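Local coordinates for beta-galactosidase BgaB (Bifidobacterium adolescentis, PDB 5VYM), which hydrolyses terminal non-reducing beta-D-galactose residues, chiefly in beta-1,4-linked galacto-oligosaccharides, and is represented here by its trimerisation domain, at residues Asp50-Pro53 and Leu54-Trp58. Residues are numbered along the deposited sequence; the frame is centred on the assembly and turned at random.
Sequences DIVP and LAYDW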
loop_
_atom_site.group_PDB
_atom_site.type_symbol
_atom_site.label_atom_id
_atom_site.label_comp_id
_atom_site.label_asym_id
_atom_site.label_seq_id
_atom_site.Cartn_x
_atom_site.Cartn_y
_atom_site.Cartn_z
ATOM N N ASP B 50 -5.290 2.413 25.307
ATOM C CA ASP B 50 -6.399 3.351 25.287
ATOM C C ASP B 50 -7.390 2.965 24.198
ATOM O O ASP B 50 -7.031 2.338 23.198
ATOM C CB ASP B 50 -5.909 4.780 25.049
ATOM C CG ASP B 50 -4.930 5.247 26.104
ATOM O OD1 ASP B 50 -5.050 4.809 27.267
ATOM O OD2 ASP B 50 -4.040 6.057 25.767
ATOM N N ILE B 51 -8.647 3.342 24.403
ATOM C CA ILE B 51 -9.678 3.218 23.381
ATOM C C ILE B 51 -9.923 4.605 22.808
ATOM O O ILE B 51 -10.354 5.516 23.525
ATOM C CB ILE B 51 -10.968 2.608 23.949
ATOM C CG1 ILE B 51 -10.694 1.199 24.482
ATOM C CG2 ILE B 51 -12.050 2.576 22.880
ATOM C CD1 ILE B 51 -11.900 0.535 25.102
ATOM N N VAL B 52 -9.636 4.773 21.521
ATOM C CA VAL B 52 -9.682 6.067 20.852
ATOM C C VAL B 52 -10.668 5.966 19.701
ATOM O O VAL B 52 -10.622 4.995 18.944
ATOM C CB VAL B 52 -8.300 6.508 20.336
ATOM C CG1 VAL B 52 -8.395 7.855 19.637
ATOM C CG2 VAL B 52 -7.301 6.560 21.481
ATOM N N PRO B 53 -11.581 6.925 19.535
ATOM C CA PRO B 53 -12.447 6.917 18.352
ATOM C C PRO B 53 -11.629 6.991 17.071
ATOM O O PRO B 53 -10.579 7.634 17.013
ATOM C CB PRO B 53 -13.313 8.168 18.538
ATOM C CG PRO B 53 -13.311 8.410 20.008
ATOM C CD PRO B 53 -11.955 7.980 20.492
ATOM N N LEU B 54 -12.136 6.318 16.035
ATOM C CA LEU B 54 -11.416 6.238 14.768
ATOM C C LEU B 54 -11.179 7.619 14.170
ATOM O O LEU B 54 -10.132 7.869 13.560
ATOM C CB LEU B 54 -12.188 5.347 13.794
ATOM C CG LEU B 54 -11.639 5.176 12.378
ATOM C CD1 LEU B 54 -10.196 4.717 12.414
ATOM C CD2 LEU B 54 -12.490 4.191 11.592
ATOM N N ALA B 55 -12.134 8.535 14.343
ATOM C CA ALA B 55 -12.020 9.861 13.745
ATOM C C ALA B 55 -10.988 10.744 14.435
ATOM O O ALA B 55 -10.605 11.771 13.867
ATOM C CB ALA B 55 -13.379 10.560 13.756
ATOM N N TYR B 56 -10.528 10.380 15.630
ATOM C CA TYR B 56 -9.608 11.232 16.367
ATOM C C TYR B 56 -8.182 11.074 15.844
ATOM O O TYR B 56 -7.870 10.180 15.054
ATOM C CB TYR B 56 -9.664 10.923 17.863
ATOM C CG TYR B 56 -10.901 11.449 18.562
ATOM C CD1 TYR B 56 -11.072 11.281 19.930
ATOM C CD2 TYR B 56 -11.896 12.111 17.855
ATOM C CE1 TYR B 56 -12.199 11.759 20.575
ATOM C CE2 TYR B 56 -13.026 12.590 18.489
ATOM C CZ TYR B 56 -13.173 12.412 19.849
ATOM O OH TYR B 56 -14.296 12.889 20.484
ATOM N N ASP B 57 -7.308 11.967 16.304
ATOM C CA ASP B 57 -5.906 11.990 15.890
ATOM C C ASP B 57 -5.124 11.022 16.770
ATOM O O ASP B 57 -4.709 11.367 17.879
ATOM C CB ASP B 57 -5.347 13.406 15.983
ATOM C CG ASP B 57 -3.896 13.499 15.542
ATOM O OD1 ASP B 57 -3.385 12.535 14.934
ATOM O OD2 ASP B 57 -3.264 14.544 15.806
ATOM N N TRP B 58 -4.915 9.803 16.272
ATOM C CA TRP B 58 -4.123 8.797 16.969
ATOM C C TRP B 58 -2.730 8.639 16.371
ATOM O O TRP B 58 -2.099 7.593 16.556
ATOM C CB TRP B 58 -4.853 7.454 16.971
ATOM C CG TRP B 58 -5.642 7.190 15.727
ATOM C CD1 TRP B 58 -6.992 7.304 15.577
ATOM C CD2 TRP B 58 -5.132 6.769 14.455
ATOM N NE1 TRP B 58 -7.356 6.980 14.293
ATOM C CE2 TRP B 58 -6.233 6.647 13.584
ATOM C CE3 TRP B 58 -3.853 6.482 13.969
ATOM C CZ2 TRP B 58 -6.094 6.251 12.255
ATOM C CZ3 TRP B 58 -3.717 6.090 12.650
ATOM C CH2 TRP B 58 -4.831 5.978 11.808
#
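A type I beta turn runs from Pro-53 to Tyr-56, with Leu-54 and Ala-55 at its corners, closed by the hydrogen bond from Tyr-56 N to Pro-53 O (3.1 Å), where strand 50-53, outermost in the chain's parallel sheet in the trimerisation domain, runs out into a loop. Proline suits the place before the corners, because the turn bond uses its O and needs no N-H from it, while its puckered ring offers CH groups to the tyrosine. Pro-53 CG lies over one face of the Tyr-56 ring, 3.8 Å from its centroid and offset toward the rim, a CH-pi contact. With CG anti to its own carbonyl carbon (chi1 -75°), Tyr-56 swings its ring back over the pyrrolidine. An alanine in place of Pro-53 would probably leave this ring face without its CH-pi partner and the tyrosine freer to turn. Beta-branched Val-52, common in strands, sends CG1 to Tyr-56 CB at 3.8 Å. Beyond the turn, Trp-58 is buried against helix 74-85, its ring edge-to-face with Phe-83. Tryptophan joins a broad apolar ring to one polar N-H: Leu-54 O accepts from both Arg-79 of that helix and Trp-58 NE1, the latter at 3.0 Å with the oxygen 14° out of the indole plane.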